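PDB 4IRX: sugar ABC transporter, periplasmic sugar-binding protein from Caulobacter crescentus, which probably delivers sugars to an ABC importer and binds myo-inositol in the cleft between its two lobes. Local coordinates for residues D17-F22 with N173-Q178; I137-G142 with L199-D204. All blocks are in the same frame, centred on the assembly; numbering follows the deposited sequence.

Contact 1: D17-F22 with N173-Q178; sequences DLSQPF and NSKRDQ. With INS (1,2,3,4,5,6-hexahydroxy-cyclohexane), chain C.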
ATOM      1  N   ASP A  17      -0.993   7.302  -7.678  1.00 11.99           N
ATOM      2  CA  ASP A  17      -0.092   7.008  -8.787  1.00 12.50           C
ATOM      3  C   ASP A  17      -0.523   5.701  -9.438  1.00 12.65           C
ATOM      4  O   ASP A  17      -0.256   4.619  -8.906  1.00 13.69           O
ATOM      5  CB  ASP A  17       1.348   6.876  -8.274  1.00 13.04           C
ATOM      6  CG  ASP A  17       2.365   6.722  -9.403  1.00 15.84           C
ATOM      7  OD1 ASP A  17       1.945   6.562 -10.572  1.00 18.49           O
ATOM      8  OD2 ASP A  17       3.582   6.757  -9.130  1.00 25.04           O
ATOM      9  N   LEU A  18      -1.179   5.801 -10.597  1.00 11.03           N
ATOM     10  CA  LEU A  18      -1.664   4.618 -11.314  1.00 11.52           C
ATOM     11  C   LEU A  18      -0.597   3.939 -12.166  1.00 13.99           C
ATOM     12  O   LEU A  18      -0.888   3.040 -12.933  1.00 16.38           O
ATOM     13  CB  LEU A  18      -2.951   4.902 -12.103  1.00 13.84           C
ATOM     14  CG  LEU A  18      -4.224   4.793 -11.256  1.00 14.26           C
ATOM     15  CD1 LEU A  18      -5.414   5.432 -11.968  1.00 20.37           C
ATOM     16  CD2 LEU A  18      -4.524   3.318 -11.000  1.00 16.31           C
ATOM     17  N   SER A  19       0.656   4.341 -11.995  1.00 14.65           N
ATOM     18  CA  SER A  19       1.748   3.546 -12.543  1.00 21.87           C
ATOM     19  C   SER A  19       2.175   2.407 -11.591  1.00 15.53           C
ATOM     20  O   SER A  19       2.991   1.557 -11.971  1.00 18.66           O
ATOM     21  CB  SER A  19       2.938   4.425 -12.899  1.00 12.88           C
ATOM     22  OG  SER A  19       3.587   4.880 -11.740  1.00 16.30           O
ATOM     23  N   GLN A  20       1.610   2.371 -10.375  1.00 10.50           N
ATOM     24  CA  GLN A  20       1.935   1.291  -9.434  1.00 11.61           C
ATOM     25  C   GLN A  20       1.053   0.090  -9.701  1.00 12.30           C
ATOM     26  O   GLN A  20      -0.172   0.213  -9.745  1.00 11.77           O
ATOM     27  CB  GLN A  20       1.707   1.727  -7.984  1.00 12.92           C
ATOM     28  CG  GLN A  20       2.617   2.836  -7.501  1.00 11.10           C
ATOM     29  CD  GLN A  20       2.558   3.031  -6.015  1.00 12.28           C
ATOM     30  OE1 GLN A  20       2.111   2.155  -5.287  1.00 15.90           O
ATOM     31  NE2 GLN A  20       2.967   4.200  -5.554  1.00 12.88           N
ATOM     32  N   PRO A  21       1.655  -1.100  -9.852  1.00  9.26           N
ATOM     33  CA  PRO A  21       0.899  -2.326 -10.145  1.00 13.30           C
ATOM     34  C   PRO A  21      -0.185  -2.627  -9.131  1.00 10.33           C
ATOM     35  O   PRO A  21      -1.248  -3.097  -9.521  1.00 13.28           O
ATOM     36  CB  PRO A  21       1.959  -3.431 -10.081  1.00 16.15           C
ATOM     37  CG  PRO A  21       3.264  -2.746 -10.189  1.00 21.78           C
ATOM     38  CD  PRO A  21       3.117  -1.322  -9.820  1.00 13.41           C
ATOM     39  N   PHE A  22       0.081  -2.366  -7.855  1.00 11.00           N
ATOM     40  CA  PHE A  22      -0.923  -2.601  -6.823  1.00 12.05           C
ATOM     41  C   PHE A  22      -2.178  -1.819  -7.124  1.00 13.55           C
ATOM     42  O   PHE A  22      -3.283  -2.333  -6.985  1.00 10.36           O
ATOM     43  CB  PHE A  22      -0.347  -2.164  -5.487  1.00 11.75           C
ATOM     44  CG  PHE A  22      -1.308  -2.232  -4.338  1.00 11.23           C
ATOM     45  CD1 PHE A  22      -1.518  -3.425  -3.676  1.00 12.19           C
ATOM     46  CD2 PHE A  22      -1.927  -1.083  -3.871  1.00 10.60           C
ATOM     47  CE1 PHE A  22      -2.388  -3.494  -2.584  1.00 13.13           C
ATOM     48  CE2 PHE A  22      -2.787  -1.137  -2.757  1.00  9.04           C
ATOM     49  CZ  PHE A  22      -2.998  -2.348  -2.111  1.00 11.16           C
ATOM     50  N   ASN A 173      10.731   4.345  -2.806  1.00 10.97           N
ATOM     51  CA  ASN A 173       9.651   5.164  -3.363  1.00 10.52           C
ATOM     52  C   ASN A 173       8.613   4.361  -4.160  1.00 10.06           C
ATOM     53  O   ASN A 173       8.007   4.849  -5.103  1.00 11.16           O
ATOM     54  CB  ASN A 173      10.259   6.308  -4.207  1.00 11.21           C
ATOM     55  CG  ASN A 173      11.070   7.253  -3.359  1.00 11.13           C
ATOM     56  OD1 ASN A 173      10.543   7.879  -2.447  1.00 16.20           O
ATOM     57  ND2 ASN A 173      12.371   7.338  -3.628  1.00 15.13           N
ATOM     58  N   SER A 174       8.434   3.097  -3.764  1.00 11.01           N
ATOM     59  CA  SER A 174       7.486   2.198  -4.438  1.00  9.93           C
ATOM     60  C   SER A 174       7.791   2.041  -5.933  1.00 15.10           C
ATOM     61  O   SER A 174       6.888   2.021  -6.790  1.00 16.78           O
ATOM     62  CB  SER A 174       6.038   2.693  -4.231  1.00 10.57           C
ATOM     63  OG  SER A 174       5.656   2.592  -2.858  1.00 10.50           O
ATOM     64  N   LYS A 175       9.073   1.976  -6.255  1.00 10.73           N
ATOM     65  CA  LYS A 175       9.489   1.771  -7.634  1.00 14.00           C
ATOM     66  C   LYS A 175      10.461   0.614  -7.747  1.00 12.85           C
ATOM     67  O   LYS A 175      11.459   0.552  -7.024  1.00 12.91           O
ATOM     68  CB  LYS A 175      10.110   3.049  -8.195  1.00 14.74           C
ATOM     69  CG  LYS A 175       9.162   4.250  -8.231  1.00 18.78           C
ATOM     70  CD  LYS A 175       8.128   4.115  -9.340  1.00 17.59           C
ATOM     71  CE  LYS A 175       6.811   4.803  -8.980  1.00 26.71           C
ATOM     72  NZ  LYS A 175       5.795   4.634 -10.062  1.00 26.76           N
ATOM     73  N   ARG A 176      10.176  -0.311  -8.649  1.00 11.84           N
ATOM     74  CA  ARG A 176      11.009  -1.486  -8.830  1.00 10.30           C
ATOM     75  C   ARG A 176      12.424  -1.120  -9.282  1.00 14.24           C
ATOM     76  O   ARG A 176      13.408  -1.735  -8.816  1.00 11.89           O
ATOM     77  CB  ARG A 176      10.368  -2.472  -9.812  1.00 11.73           C
ATOM     78  CG  ARG A 176      11.124  -3.779  -9.871  1.00 13.63           C
ATOM     79  CD  ARG A 176      10.449  -4.798 -10.747  1.00 14.36           C
ATOM     80  NE  ARG A 176       9.098  -5.076 -10.290  1.00 19.33           N
ATOM     81  CZ  ARG A 176       8.372  -6.116 -10.703  1.00 21.38           C
ATOM     82  NH1 ARG A 176       8.891  -6.981 -11.576  1.00 10.49           N
ATOM     83  NH2 ARG A 176       7.130  -6.283 -10.236  1.00 19.86           N
ATOM     84  N   ASP A 177      12.530  -0.115 -10.163  1.00 13.81           N
ATOM     85  CA  ASP A 177      13.846   0.302 -10.677  1.00 13.46           C
ATOM     86  C   ASP A 177      14.725   0.890  -9.573  1.00 12.87           C
ATOM     87  O   ASP A 177      15.935   0.588  -9.503  1.00 14.79           O
ATOM     88  CB  ASP A 177      13.720   1.258 -11.895  1.00 17.01           C
ATOM     89  CG  ASP A 177      13.011   2.561 -11.562  1.00 22.98           C
ATOM     90  OD1 ASP A 177      11.941   2.508 -10.942  1.00 22.01           O
ATOM     91  OD2 ASP A 177      13.524   3.647 -11.921  1.00 25.14           O
ATOM     92  N   GLN A 178      14.152   1.699  -8.691  1.00 10.33           N
ATOM     93  CA  GLN A 178      14.893   2.210  -7.540  1.00 11.35           C
ATOM     94  C   GLN A 178      15.222   1.094  -6.560  1.00  9.20           C
ATOM     95  O   GLN A 178      16.306   1.058  -5.981  1.00 10.85           O
ATOM     96  CB  GLN A 178      14.168   3.352  -6.832  1.00 10.78           C
ATOM     97  CG  GLN A 178      14.007   4.585  -7.717  1.00 14.53           C
ATOM     98  CD  GLN A 178      13.287   5.714  -7.000  1.00 14.64           C
ATOM     99  OE1 GLN A 178      13.548   5.990  -5.842  1.00 16.26           O
ATOM    100  NE2 GLN A 178      12.375   6.360  -7.694  1.00 16.31           N
TER
HETATM  101  C1  INS C 401       0.008   0.101  -0.874  1.00  8.24           C
HETATM  102  C2  INS C 401       0.761  -0.969  -1.593  1.00  8.99           C
HETATM  103  C3  INS C 401       1.529  -0.339  -2.726  1.00  8.66           C
HETATM  104  C4  INS C 401       2.504   0.663  -2.196  1.00 10.19           C
HETATM  105  C5  INS C 401       1.783   1.765  -1.514  1.00  8.58           C
HETATM  106  C6  INS C 401       0.907   1.228  -0.406  1.00 10.68           C
HETATM  107  O1  INS C 401      -0.697  -0.447   0.211  1.00  8.29           O
HETATM  108  O2  INS C 401       1.610  -1.626  -0.701  1.00 10.06           O
HETATM  109  O3  INS C 401       2.185  -1.322  -3.489  1.00  9.33           O
HETATM  110  O4  INS C 401       3.311   1.156  -3.217  1.00 11.40           O
HETATM  111  O5  INS C 401       2.706   2.688  -1.032  1.00 10.97           O
HETATM  112  O6  INS C 401       0.238   2.259   0.272  1.00  8.84           O
HETATM  113  O   HOH W   1       5.565   2.137 -10.178  1.00 28.68           O
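The carboxylate of Asp17 is approached on one face by Lys175 and Ser19 together. Lys175 NZ lies 3.2 Å from Asp17 OD2 in a hydrogen-bonded salt bridge, rising 38° out of the carboxylate plane. On that same face Asp17 OD1 takes two bonds, from Ser19 N at 2.9 Å, which closes an Asx turn, and from Ser19 OG at 2.6 Å on the syn side. Deeper in, the Phe22 ring offers a face to the inositol, whose C2 sits 3.5 Å above the ring centre, a CH-pi type of packing usual in sugar sites. With CG anti to the backbone N (chi1 -174°), Asp17 turns its carboxylate toward the lysine, whose chain bends about its CB-CG bond and meets it from the opposite direction. Lys175 NZ also stands 2.8 Å from Ser19 OG. Were Asp17 replaced by an alanine, the Lys175 ammonium would probably be left without its carboxylate mate, and Ser19 N and OG would lose the acceptor that holds the Asx turn.

The Gln20 amide lies against Ser174, NE2 3.7 Å from Ser174 CB, and its OE1 accepts from INS O4 at 2.6 Å. Ser174 OG, 2.8 Å from the same O4, reaches the ligand from the other segment. The two segments come from different lobes, so ligand hydroxyl and salt bridge both span the cleft, consistent with a closed, ligand-bound state.

Contact 2: I137-G142 with L199-D204; sequences ITNDPG and LCLNDD. With INS (1,2,3,4,5,6-hexahydroxy-cyclohexane), chain C.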
ATOM      1  N   ILE A 137      13.477  -1.813   3.186  1.00  9.86           N
ATOM      2  CA  ILE A 137      13.266  -0.976   2.001  1.00 10.09           C
ATOM      3  C   ILE A 137      11.807  -0.500   2.021  1.00  9.30           C
ATOM      4  O   ILE A 137      10.875  -1.299   1.939  1.00 11.28           O
ATOM      5  CB  ILE A 137      13.516  -1.758   0.687  1.00 11.33           C
ATOM      6  CG1 ILE A 137      14.914  -2.397   0.695  1.00 13.04           C
ATOM      7  CG2 ILE A 137      13.291  -0.850  -0.518  1.00 11.94           C
ATOM      8  CD1 ILE A 137      16.054  -1.416   0.631  1.00 15.93           C
ATOM      9  N   THR A 138      11.607   0.807   2.172  1.00  9.25           N
ATOM     10  CA  THR A 138      10.269   1.343   2.439  1.00  9.82           C
ATOM     11  C   THR A 138       9.541   1.816   1.182  1.00 10.38           C
ATOM     12  O   THR A 138      10.167   2.164   0.171  1.00 11.07           O
ATOM     13  CB  THR A 138      10.289   2.508   3.457  1.00 11.33           C
ATOM     14  OG1 THR A 138      10.841   3.684   2.832  1.00 14.22           O
ATOM     15  CG2 THR A 138      11.114   2.143   4.685  1.00 13.87           C
ATOM     16  N   ASN A 139       8.213   1.778   1.246  1.00 10.41           N
ATOM     17  CA  ASN A 139       7.354   2.306   0.188  1.00 10.05           C
ATOM     18  C   ASN A 139       7.088   3.811   0.361  1.00 12.02           C
ATOM     19  O   ASN A 139       7.455   4.386   1.386  1.00 11.81           O
ATOM     20  CB  ASN A 139       6.023   1.546   0.203  1.00  9.89           C
ATOM     21  CG  ASN A 139       5.252   1.731   1.504  1.00 13.02           C
ATOM     22  OD1 ASN A 139       5.785   1.475   2.588  1.00 11.33           O
ATOM     23  ND2 ASN A 139       3.976   2.156   1.406  1.00 10.75           N
ATOM     24  N   ASP A 140       6.432   4.406  -0.644  1.00 11.70           N
ATOM     25  CA  ASP A 140       5.867   5.784  -0.613  1.00 13.55           C
ATOM     26  C   ASP A 140       6.026   6.553   0.720  1.00 14.66           C
ATOM     27  O   ASP A 140       5.158   6.465   1.594  1.00 12.29           O
ATOM     28  CB  ASP A 140       4.348   5.749  -0.930  1.00 11.96           C
ATOM     29  CG  ASP A 140       4.025   5.449  -2.378  1.00 13.05           C
ATOM     30  OD1 ASP A 140       4.730   5.912  -3.320  1.00 15.62           O
ATOM     31  OD2 ASP A 140       3.007   4.765  -2.613  1.00 12.35           O
ATOM     32  N   PRO A 141       7.144   7.286   0.899  1.00 12.59           N
ATOM     33  CA  PRO A 141       7.453   7.771   2.252  1.00 16.44           C
ATOM     34  C   PRO A 141       6.445   8.701   2.917  1.00 19.60           C
ATOM     35  O   PRO A 141       6.393   8.707   4.145  1.00 25.11           O
ATOM     36  CB  PRO A 141       8.778   8.526   2.061  1.00 17.34           C
ATOM     37  CG  PRO A 141       9.412   7.840   0.906  1.00 18.98           C
ATOM     38  CD  PRO A 141       8.296   7.404  -0.017  1.00 16.90           C
ATOM     39  N   GLY A 142       5.675   9.448   2.144  1.00 19.02           N
ATOM     40  CA  GLY A 142       4.674  10.338   2.721  1.00 20.62           C
ATOM     41  C   GLY A 142       3.349   9.673   3.059  1.00 17.70           C
ATOM     42  O   GLY A 142       2.460  10.286   3.645  1.00 16.57           O
ATOM     43  N   LEU A 199      13.501  -6.834   4.127  1.00  9.63           N
ATOM     44  CA  LEU A 199      12.067  -6.593   4.270  1.00 10.05           C
ATOM     45  C   LEU A 199      11.671  -5.451   3.353  1.00  8.48           C
ATOM     46  O   LEU A 199      12.117  -4.312   3.536  1.00 10.57           O
ATOM     47  CB  LEU A 199      11.722  -6.224   5.725  1.00 11.89           C
ATOM     48  CG  LEU A 199      11.917  -7.255   6.836  1.00 15.00           C
ATOM     49  CD1 LEU A 199      11.400  -6.740   8.169  1.00 12.52           C
ATOM     50  CD2 LEU A 199      11.201  -8.564   6.493  1.00 15.57           C
ATOM     51  N   CYS A 200      10.864  -5.762   2.343  1.00  9.12           N
ATOM     52  CA  CYS A 200      10.452  -4.774   1.357  1.00 12.09           C
ATOM     53  C   CYS A 200       8.982  -4.481   1.549  1.00 10.94           C
ATOM     54  O   CYS A 200       8.161  -5.402   1.610  1.00 12.93           O
ATOM     55  CB  CYS A 200      10.676  -5.314  -0.047  1.00  9.96           C
ATOM     56  SG  CYS A 200      12.390  -5.654  -0.405  1.00 13.18           S
ATOM     57  N   LEU A 201       8.650  -3.195   1.626  1.00  8.06           N
ATOM     58  CA  LEU A 201       7.303  -2.813   2.012  1.00  8.35           C
ATOM     59  C   LEU A 201       6.304  -2.750   0.843  1.00 10.88           C
ATOM     60  O   LEU A 201       5.165  -2.296   0.996  1.00 11.35           O
ATOM     61  CB  LEU A 201       7.324  -1.537   2.861  1.00 10.23           C
ATOM     62  CG  LEU A 201       7.615  -1.761   4.355  1.00 11.74           C
ATOM     63  CD1 LEU A 201       8.822  -2.624   4.671  1.00 18.46           C
ATOM     64  CD2 LEU A 201       7.748  -0.419   5.029  1.00 12.26           C
ATOM     65  N   ASN A 202       6.715  -3.229  -0.333  1.00  8.26           N
ATOM     66  CA  ASN A 202       5.759  -3.700  -1.328  1.00 10.68           C
ATOM     67  C   ASN A 202       6.399  -4.752  -2.222  1.00 11.20           C
ATOM     68  O   ASN A 202       7.621  -4.913  -2.230  1.00 11.52           O
ATOM     69  CB  ASN A 202       5.032  -2.569  -2.112  1.00  9.40           C
ATOM     70  CG  ASN A 202       5.834  -1.993  -3.258  1.00  9.27           C
ATOM     71  OD1 ASN A 202       6.965  -2.392  -3.517  1.00 13.21           O
ATOM     72  ND2 ASN A 202       5.247  -1.046  -3.963  1.00 10.83           N
ATOM     73  N   ASP A 203       5.566  -5.477  -2.951  1.00 10.02           N
ATOM     74  CA  ASP A 203       6.047  -6.604  -3.761  1.00 10.97           C
ATOM     75  C   ASP A 203       6.782  -6.140  -5.008  1.00 11.80           C
ATOM     76  O   ASP A 203       7.710  -6.792  -5.439  1.00 11.54           O
ATOM     77  CB  ASP A 203       4.894  -7.507  -4.205  1.00 11.90           C
ATOM     78  CG  ASP A 203       4.399  -8.426  -3.101  1.00 11.96           C
ATOM     79  OD1 ASP A 203       5.156  -8.700  -2.126  1.00 12.53           O
ATOM     80  OD2 ASP A 203       3.246  -8.883  -3.251  1.00 13.40           O
ATOM     81  N   ASP A 204       6.374  -5.009  -5.569  1.00  9.25           N
ATOM     82  CA  ASP A 204       7.050  -4.432  -6.743  1.00 10.68           C
ATOM     83  C   ASP A 204       8.528  -4.173  -6.425  1.00 13.97           C
ATOM     84  O   ASP A 204       9.423  -4.546  -7.190  1.00 13.57           O
ATOM     85  CB  ASP A 204       6.312  -3.136  -7.152  1.00 14.36           C
ATOM     86  CG  ASP A 204       6.562  -2.706  -8.605  1.00 12.91           C
ATOM     87  OD1 ASP A 204       6.902  -3.547  -9.469  1.00 13.01           O
ATOM     88  OD2 ASP A 204       6.394  -1.493  -8.884  1.00 16.39           O
TER
HETATM   89  C1  INS C 401       0.008   0.101  -0.874  1.00  8.24           C
HETATM   90  C2  INS C 401       0.761  -0.969  -1.593  1.00  8.99           C
HETATM   91  C3  INS C 401       1.529  -0.339  -2.726  1.00  8.66           C
HETATM   92  C4  INS C 401       2.504   0.663  -2.196  1.00 10.19           C
HETATM   93  C5  INS C 401       1.783   1.765  -1.514  1.00  8.58           C
HETATM   94  C6  INS C 401       0.907   1.228  -0.406  1.00 10.68           C
HETATM   95  O1  INS C 401      -0.697  -0.447   0.211  1.00  8.29           O
HETATM   96  O2  INS C 401       1.610  -1.626  -0.701  1.00 10.06           O
HETATM   97  O3  INS C 401       2.185  -1.322  -3.489  1.00  9.33           O
HETATM   98  O4  INS C 401       3.311   1.156  -3.217  1.00 11.40           O
HETATM   99  O5  INS C 401       2.706   2.688  -1.032  1.00 10.97           O
HETATM  100  O6  INS C 401       0.238   2.259   0.272  1.00  8.84           O
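Leu199 O accepts a straight bond from Ile137 N (2.9 Å, 173°), the start of a parallel pairing between strands 197-200 and 132-138 in the Rossmann-like alpha/beta sheet of the second lobe. Cys200 comes next, bridged in register with Ile137; its SG packs 4.2 Å from Ile137 CB on the sheet face covered by helices 176-189 and 203-215. At Leu201 the strand has ended, yet its N still reaches back to Ile137 O at 2.9 Å. The Leu201 side chain crosses that of Asn139 at about a right angle, CB 3.4 Å from Asn139 OD1, and its CD2 rests on the backbone of Thr138; Val150 of helix 144-160 also touches it. Asn139 CG lies between the backbone N and the carbonyl carbon (chi1 63°), and from there the oxygen end of its amide lies against the Leu201 hydrocarbon while the nitrogen end faces the ligand. Asn202 then works with both ends of its amide: OD1 caps helix 203-215 at Met205 N, which fixes the rotation of the group, and ND2 is shared, through bent bonds, between INS O3 at 3.1 Å and INS O4 at 3.0 Å. Across from this segment, Asp140 and Asn139 both hold INS O5, which donates to Asp140 OD2 at 2.6 Å and accepts from Asn139 ND2 at 2.8 Å with an N-H...O angle of 174°.

How the contacts relate
The centres of the two contacts lie about 9 Å apart, both beside the inositol. Along the chain their segments alternate, 17-22, 137-142, 173-178 and 199-204, so the two contacts interleave. Contact 2 lies within the four-stranded parallel sheet of the second lobe, at the ends of neighbouring strands, whereas contact 1 joins the loop leading into helix 21-37 in the first lobe to the loop leading into helix 176-189 in the second. They meet through a salt bridge, Arg176 NE to Asp204 OD1 at 2.8 Å, and a probable hydrogen bond between Asp140 N and Ser174 OG. Strand-end loops of the second lobe build one wall of the pocket, and contact 1 ties the opposing lobe to it.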